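Local coordinates for DspB (PDB 1YHT), which hydrolyses glycosidic bonds of N-acetylhexosamine residues as a family 20 glycoside hydrolase and disperses biofilms, probably by cutting their polysaccharide matrix, at residues Y198-K201 and L202-F205; Y82-P85 and Y86-K89; K338-T341 and I342-N345. All blocks are in the same frame, centred on the assembly; numbering follows the deposited sequence.

Contact 1: Y198-K201 and L202-F205; sequences YANK and LSYF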
loop_
_atom_site.group_PDB
_atom_site.type_symbol
_atom_site.label_atom_id
_atom_site.label_comp_id
_atom_site.label_asym_id
_atom_site.label_seq_id
_atom_site.Cartn_x
_atom_site.Cartn_y
_atom_site.Cartn_z
ATOM N N TYR A 198 -1.886 -18.739 2.168
ATOM C CA TYR A 198 -2.743 -17.752 1.509
ATOM C C TYR A 198 -1.876 -16.843 0.612
ATOM O O TYR A 198 -2.160 -16.653 -0.549
ATOM C CB TYR A 198 -3.463 -16.939 2.605
ATOM C CG TYR A 198 -4.333 -15.776 2.131
ATOM C CD1 TYR A 198 -5.568 -16.006 1.508
ATOM C CD2 TYR A 198 -3.924 -14.448 2.318
ATOM C CE1 TYR A 198 -6.367 -14.943 1.062
ATOM C CE2 TYR A 198 -4.715 -13.374 1.856
ATOM C CZ TYR A 198 -5.942 -13.629 1.237
ATOM O OH TYR A 198 -6.750 -12.586 0.795
ATOM N N ALA A 199 -0.818 -16.291 1.174
ATOM C CA ALA A 199 0.028 -15.351 0.430
ATOM C C ALA A 199 0.708 -16.083 -0.737
ATOM O O ALA A 199 0.800 -15.544 -1.836
ATOM C CB ALA A 199 1.055 -14.704 1.343
ATOM N N ASN A 200 1.143 -17.316 -0.512
ATOM C CA ASN A 200 1.735 -18.088 -1.592
ATOM C C ASN A 200 0.718 -18.292 -2.712
ATOM O O ASN A 200 1.055 -18.114 -3.878
ATOM C CB ASN A 200 2.319 -19.422 -1.088
ATOM C CG ASN A 200 3.688 -19.274 -0.467
ATOM O OD1 ASN A 200 4.338 -18.245 -0.625
ATOM N ND2 ASN A 200 4.154 -20.323 0.236
ATOM N N LYS A 201 -0.523 -18.608 -2.367
ATOM C CA LYS A 201 -1.550 -18.874 -3.399
ATOM C C LYS A 201 -1.806 -17.647 -4.274
ATOM O O LYS A 201 -1.952 -17.730 -5.514
ATOM C CB LYS A 201 -2.851 -19.394 -2.792
ATOM C CG LYS A 201 -2.817 -20.889 -2.510
ATOM C CD LYS A 201 -4.033 -21.342 -1.743
ATOM C CE LYS A 201 -4.084 -22.869 -1.618
ATOM N NZ LYS A 201 -5.386 -23.306 -1.032
ATOM N N LEU A 202 -1.804 -16.506 -3.596
ATOM C CA LEU A 202 -1.975 -15.200 -4.249
ATOM C C LEU A 202 -0.787 -14.902 -5.185
ATOM O O LEU A 202 -0.983 -14.508 -6.344
ATOM C CB LEU A 202 -2.208 -14.133 -3.170
ATOM C CG LEU A 202 -3.646 -13.758 -2.784
ATOM C CD1 LEU A 202 -4.735 -14.853 -2.757
ATOM C CD2 LEU A 202 -3.734 -12.798 -1.645
ATOM N N SER A 203 0.437 -15.162 -4.719
ATOM C CA SER A 203 1.629 -14.896 -5.513
ATOM C C SER A 203 1.696 -15.744 -6.785
ATOM O O SER A 203 2.090 -15.220 -7.846
ATOM C CB SER A 203 2.912 -15.087 -4.701
ATOM O OG SER A 203 3.185 -16.444 -4.378
ATOM N N TYR A 204 1.346 -17.041 -6.681
ATOM C CA TYR A 204 1.390 -17.917 -7.864
ATOM C C TYR A 204 0.231 -17.616 -8.864
ATOM O O TYR A 204 0.368 -17.781 -10.060
ATOM C CB TYR A 204 1.429 -19.388 -7.446
ATOM C CG TYR A 204 2.757 -19.735 -6.774
ATOM C CD1 TYR A 204 3.956 -19.570 -7.453
ATOM C CD2 TYR A 204 2.801 -20.211 -5.472
ATOM C CE1 TYR A 204 5.164 -19.872 -6.857
ATOM C CE2 TYR A 204 4.014 -20.510 -4.845
ATOM C CZ TYR A 204 5.182 -20.349 -5.550
ATOM O OH TYR A 204 6.379 -20.656 -4.956
ATOM N N PHE A 205 -0.897 -17.142 -8.344
ATOM C CA PHE A 205 -1.993 -16.680 -9.187
ATOM C C PHE A 205 -1.506 -15.445 -9.968
ATOM O O PHE A 205 -1.714 -15.332 -11.177
ATOM C CB PHE A 205 -3.190 -16.353 -8.300
ATOM C CG PHE A 205 -4.288 -15.646 -8.990
ATOM C CD1 PHE A 205 -5.272 -16.358 -9.663
ATOM C CD2 PHE A 205 -4.364 -14.261 -8.962
ATOM C CE1 PHE A 205 -6.341 -15.679 -10.319
ATOM C CE2 PHE A 205 -5.433 -13.603 -9.567
ATOM C CZ PHE A 205 -6.406 -14.311 -10.252
#
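Tyr198 and Leu202 meet one turn apart on helix 192-208, which crosses between the parallel strands 177-181 and 212-216 in a beta-alpha-beta unit of the TIM barrel. The backbone supplies the regular i to i+4 ladder: Leu202 N donates to Tyr198 O at 3.1 Å, and the next three amides repeat the pattern as far as Phe205 N on Lys201 O.

The apolar part is a CH-pi contact. Leu202 lays its two methyl groups over one face of the Tyr198 ring, CD2 sitting 4.1 Å from the centroid of the Tyr198 ring, off-centre. Leu202 CD2 also comes to 3.7 Å from Tyr198 CE2. Tyr198 holds CG anti to its own nitrogen (chi1 175°), which carries the ring along the flank of the helix to the leucine one turn on. Met160 and Met164 of helix 154-171 pack against these two side chains, and Tyr198 OH is hydrogen-bonded to Ser117 OG.

Polar contacts gather on another side of the helix. Asn200 spends its amide on the backbone of Gln227 and Asn229, tying the helix to that loop, while Ser203 OG also bonds to Asn229 ND2. Asn200 O accepts two donors: Tyr204 N, 3.0 Å away and nearly in line with the carbonyl, and Ser203 OG. The serine hydroxyl folds back onto the preceding turn because chi1 is 70°, and Ser203 OG gives its proton to Asn200 O at 2.8 Å, meeting the oxygen obliquely, with a C=O...OG angle of 118°.

Contact 2: Y82-P85 and Y86-K89; sequences YINP and YTGK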
loop_
_atom_site.group_PDB
_atom_site.type_symbol
_atom_site.label_atom_id
_atom_site.label_comp_id
_atom_site.label_asym_id
_atom_site.label_seq_id
_atom_site.Cartn_x
_atom_site.Cartn_y
_atom_site.Cartn_z
ATOM N N TYR A 82 -16.731 11.301 -8.882
ATOM C CA TYR A 82 -17.884 10.433 -8.696
ATOM C C TYR A 82 -18.013 10.013 -7.210
ATOM O O TYR A 82 -17.044 9.584 -6.583
ATOM C CB TYR A 82 -17.781 9.168 -9.594
ATOM C CG TYR A 82 -17.816 9.490 -11.072
ATOM C CD1 TYR A 82 -19.032 9.686 -11.749
ATOM C CD2 TYR A 82 -16.645 9.633 -11.788
ATOM C CE1 TYR A 82 -19.063 10.004 -13.112
ATOM C CE2 TYR A 82 -16.660 9.977 -13.151
ATOM C CZ TYR A 82 -17.861 10.134 -13.795
ATOM O OH TYR A 82 -17.837 10.475 -15.106
ATOM N N ILE A 83 -19.234 10.122 -6.684
ATOM C CA ILE A 83 -19.552 9.781 -5.322
ATOM C C ILE A 83 -20.532 8.620 -5.320
ATOM O O ILE A 83 -21.596 8.706 -5.899
ATOM C CB ILE A 83 -20.179 10.974 -4.597
ATOM C CG1 ILE A 83 -19.207 12.180 -4.567
ATOM C CG2 ILE A 83 -20.661 10.571 -3.186
ATOM C CD1 ILE A 83 -18.002 12.042 -3.766
ATOM N N ASN A 84 -20.173 7.532 -4.659
ATOM C CA ASN A 84 -21.096 6.406 -4.537
ATOM C C ASN A 84 -22.254 6.854 -3.618
ATOM O O ASN A 84 -22.014 7.146 -2.473
ATOM C CB ASN A 84 -20.355 5.187 -3.957
ATOM C CG ASN A 84 -21.273 3.976 -3.757
ATOM O OD1 ASN A 84 -22.448 4.134 -3.407
ATOM N ND2 ASN A 84 -20.751 2.778 -3.987
ATOM N N PRO A 85 -23.498 6.928 -4.124
ATOM C CA PRO A 85 -24.509 7.492 -3.239
ATOM C C PRO A 85 -24.831 6.605 -2.018
ATOM O O PRO A 85 -25.412 7.111 -1.091
ATOM C CB PRO A 85 -25.741 7.637 -4.140
ATOM C CG PRO A 85 -25.575 6.556 -5.172
ATOM C CD PRO A 85 -24.059 6.561 -5.434
ATOM N N TYR A 86 -24.499 5.310 -2.040
ATOM C CA TYR A 86 -24.769 4.455 -0.883
ATOM C C TYR A 86 -23.733 4.626 0.202
ATOM O O TYR A 86 -24.070 4.736 1.373
ATOM C CB TYR A 86 -24.857 2.958 -1.230
ATOM C CG TYR A 86 -25.406 2.135 -0.047
ATOM C CD1 TYR A 86 -26.759 2.220 0.296
ATOM C CD2 TYR A 86 -24.583 1.321 0.739
ATOM C CE1 TYR A 86 -27.297 1.499 1.371
ATOM C CE2 TYR A 86 -25.105 0.588 1.818
ATOM C CZ TYR A 86 -26.472 0.682 2.131
ATOM O OH TYR A 86 -27.061 -0.020 3.192
ATOM N N THR A 87 -22.462 4.647 -0.184
ATOM C CA THR A 87 -21.402 4.791 0.784
ATOM C C THR A 87 -21.107 6.229 1.077
ATOM O O THR A 87 -20.490 6.544 2.079
ATOM C CB THR A 87 -20.112 4.096 0.295
ATOM O OG1 THR A 87 -19.594 4.790 -0.852
ATOM C CG2 THR A 87 -20.401 2.682 -0.048
ATOM N N GLY A 88 -21.527 7.110 0.189
ATOM C CA GLY A 88 -21.199 8.521 0.297
ATOM C C GLY A 88 -19.723 8.856 0.052
ATOM O O GLY A 88 -19.272 9.956 0.395
ATOM N N LYS A 89 -18.983 7.941 -0.566
ATOM C CA LYS A 89 -17.506 8.087 -0.718
ATOM C C LYS A 89 -17.134 8.161 -2.185
ATOM O O LYS A 89 -17.884 7.643 -2.995
ATOM C CB LYS A 89 -16.814 6.855 -0.170
ATOM C CG LYS A 89 -16.997 6.598 1.256
ATOM C CD LYS A 89 -16.616 7.794 2.070
ATOM C CE LYS A 89 -16.366 7.353 3.512
ATOM N NZ LYS A 89 -16.780 8.459 4.420
#
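Asn84 turns its side chain into the bend and grips the next two residues by their backbone amides. Its OD1 takes Tyr86 N at 2.7 Å in an Asx turn, within the plane of the side-chain carbonyl, whereas Thr87 N is a longer donor to Asn84 OD1, at 3.3 Å. That second amide stands above the carbonyl, 70° out of its plane, so the two donors use quite different approaches to one oxygen. With CG anti to the nitrogen of Asn84 (chi1 178°), the carboxamide reaches forward over the turn.

Two backbone bonds close the connection around this centre. Asn84 N donates to Lys89 O at 2.8 Å, and Gly88 N returns to Asn84 O at 2.7 Å, though this bond is far from straight, with an N-H...O angle of 132°. Gly88 has positive phi, a conformation that favours glycine, and Gly88 C lies 3.8 Å from Ile83 CG2.

Thr87 fits beside the asparagine, the two side chains crossing at about a right angle; Thr87 OG1 is 3.2 Å from Asn84 CB. Thr87 OG1 also accepts from Lys89 N at 3.2 Å, making an ST turn. Farther out, Gln69 OE1 receives Asn84 ND2, which helps fix the rotation of the carboxamide, and the ring of Tyr86 makes a cation-pi contact with Lys130.

This hairpin loop joins strand 82-83 to strand 90-91 at the surface of the catalytic domain, strand 75-76 flanking 82-83 on its other edge. Leu127 of helix 122-132 packs against Asn84 and Thr87.

Contact 3: K338-T341 and I342-N345; sequences KDET and IQKN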
loop_
_atom_site.group_PDB
_atom_site.type_symbol
_atom_site.label_atom_id
_atom_site.label_comp_id
_atom_site.label_asym_id
_atom_site.label_seq_id
_atom_site.Cartn_x
_atom_site.Cartn_y
_atom_site.Cartn_z
ATOM N N LYS A 338 -7.003 19.818 1.557
ATOM C CA LYS A 338 -7.246 19.497 0.177
ATOM C C LYS A 338 -6.112 18.697 -0.448
ATOM O O LYS A 338 -4.942 18.854 -0.096
ATOM C CB LYS A 338 -7.418 20.762 -0.641
ATOM C CG LYS A 338 -8.675 21.528 -0.241
ATOM C CD LYS A 338 -9.930 20.743 -0.676
ATOM C CE LYS A 338 -11.164 21.657 -0.724
ATOM N NZ LYS A 338 -11.924 21.621 0.557
ATOM N N ASP A 339 -6.500 17.852 -1.394
ATOM C CA ASP A 339 -5.572 17.022 -2.125
ATOM C C ASP A 339 -4.392 17.854 -2.668
ATOM O O ASP A 339 -3.241 17.529 -2.438
ATOM C CB ASP A 339 -6.323 16.173 -3.207
ATOM C CG ASP A 339 -7.132 16.983 -4.180
ATOM O OD1 ASP A 339 -7.162 18.231 -4.082
ATOM O OD2 ASP A 339 -7.769 16.340 -5.078
ATOM N N GLU A 340 -4.683 18.960 -3.336
ATOM C CA GLU A 340 -3.618 19.808 -3.871
ATOM C C GLU A 340 -2.699 20.401 -2.790
ATOM O O GLU A 340 -1.505 20.496 -2.993
ATOM C CB GLU A 340 -4.222 20.892 -4.782
ATOM C CG GLU A 340 -3.226 21.898 -5.290
ATOM C CD GLU A 340 -2.110 21.342 -6.181
ATOM O OE1 GLU A 340 -2.104 20.137 -6.566
ATOM O OE2 GLU A 340 -1.200 22.161 -6.507
ATOM N N THR A 341 -3.229 20.751 -1.621
ATOM C CA THR A 341 -2.379 21.257 -0.513
ATOM C C THR A 341 -1.418 20.159 -0.064
ATOM O O THR A 341 -0.207 20.403 0.185
ATOM C CB THR A 341 -3.238 21.693 0.660
ATOM O OG1 THR A 341 -4.106 22.724 0.223
ATOM C CG2 THR A 341 -2.432 22.186 1.867
ATOM N N ILE A 342 -1.942 18.943 0.043
ATOM C CA ILE A 342 -1.095 17.807 0.428
ATOM C C ILE A 342 0.032 17.591 -0.587
ATOM O O ILE A 342 1.226 17.406 -0.240
ATOM C CB ILE A 342 -1.910 16.510 0.561
ATOM C CG1 ILE A 342 -2.875 16.623 1.740
ATOM C CG2 ILE A 342 -0.929 15.286 0.726
ATOM C CD1 ILE A 342 -4.029 15.639 1.672
ATOM N N GLN A 343 -0.348 17.556 -1.854
ATOM C CA GLN A 343 0.622 17.365 -2.905
ATOM C C GLN A 343 1.703 18.459 -2.900
ATOM O O GLN A 343 2.898 18.148 -2.937
ATOM C CB GLN A 343 -0.099 17.322 -4.236
ATOM C CG GLN A 343 0.758 16.933 -5.436
ATOM C CD GLN A 343 1.463 18.121 -6.103
ATOM O OE1 GLN A 343 0.898 19.189 -6.273
ATOM N NE2 GLN A 343 2.705 17.918 -6.461
ATOM N N LYS A 344 1.304 19.726 -2.873
ATOM C CA LYS A 344 2.303 20.807 -2.938
ATOM C C LYS A 344 3.246 20.788 -1.738
ATOM O O LYS A 344 4.439 21.017 -1.885
ATOM C CB LYS A 344 1.650 22.183 -3.095
ATOM C CG LYS A 344 0.802 22.608 -1.929
ATOM C CD LYS A 344 0.240 24.103 -2.085
ATOM C CE LYS A 344 -1.016 24.228 -2.980
ATOM N NZ LYS A 344 -2.397 24.165 -2.231
ATOM N N ASN A 345 2.705 20.484 -0.558
ATOM C CA ASN A 345 3.524 20.480 0.660
ATOM C C ASN A 345 4.435 19.266 0.848
ATOM O O ASN A 345 5.393 19.340 1.635
ATOM C CB ASN A 345 2.675 20.737 1.886
ATOM C CG ASN A 345 2.302 22.215 2.020
ATOM O OD1 ASN A 345 3.103 23.016 2.517
ATOM N ND2 ASN A 345 1.101 22.582 1.559
#
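The first turn of helix 339-358 opens with Ile342 N bonded to Lys338 O at 3.0 Å, Lys338 holding the N-cap position, and the i to i+4 pattern runs on through Asn345 N. Thr341 O takes a second donor: Asn345 ND2 reaches it at 2.9 Å, the oxygen lying close to the asparagine amide plane. Asn345 N and ND2 approach this carbonyl from opposite faces of its plane. The Thr341 and Asn345 side chains run alongside each other, and Asn345 OD1 bonds to Ser288 OG.

This is the closing helix of the TIM barrel, following strand 324-329 and packing between helices 32-44 and 287-301. Asp339, in its first turn, bonds through OD1 to Glu340 N at 2.7 Å, while OD2 accepts Ser31 N.

Lys344 doubles back along the helix: chi1 of 64° and a bend at chi3 bring NZ to Thr341 OG1, a weak 3.3 Å hydrogen bond. Its chain crosses that of Glu340 at about a right angle, with Lys344 NZ 3.9 Å from Glu340 CG; the opposite charges remain farther apart, Glu340 OE2 being 4.9 Å from Lys344 NZ.

All three contacts are local and follow one another in series, without nesting or crossing. From the N terminus, contact 2 comes first and closes the hairpin loop between strands 82-83 and 90-91 of the small antiparallel sheet, a peripheral addition to the barrel. Contact 1 lies next, within helix 192-208, linking strands 177-181 and 212-216. Contact 3 begins helix 339-358, after the last barrel strand, 324-329, which pairs with the first, 18-24. Contacts 1 and 3 thus belong to the outer helical layer on opposite sides of the chain's centre, their centres about 36 Å apart. Contacts 2 and 3 are nearer, about 11 Å between nearest atoms, but do not touch.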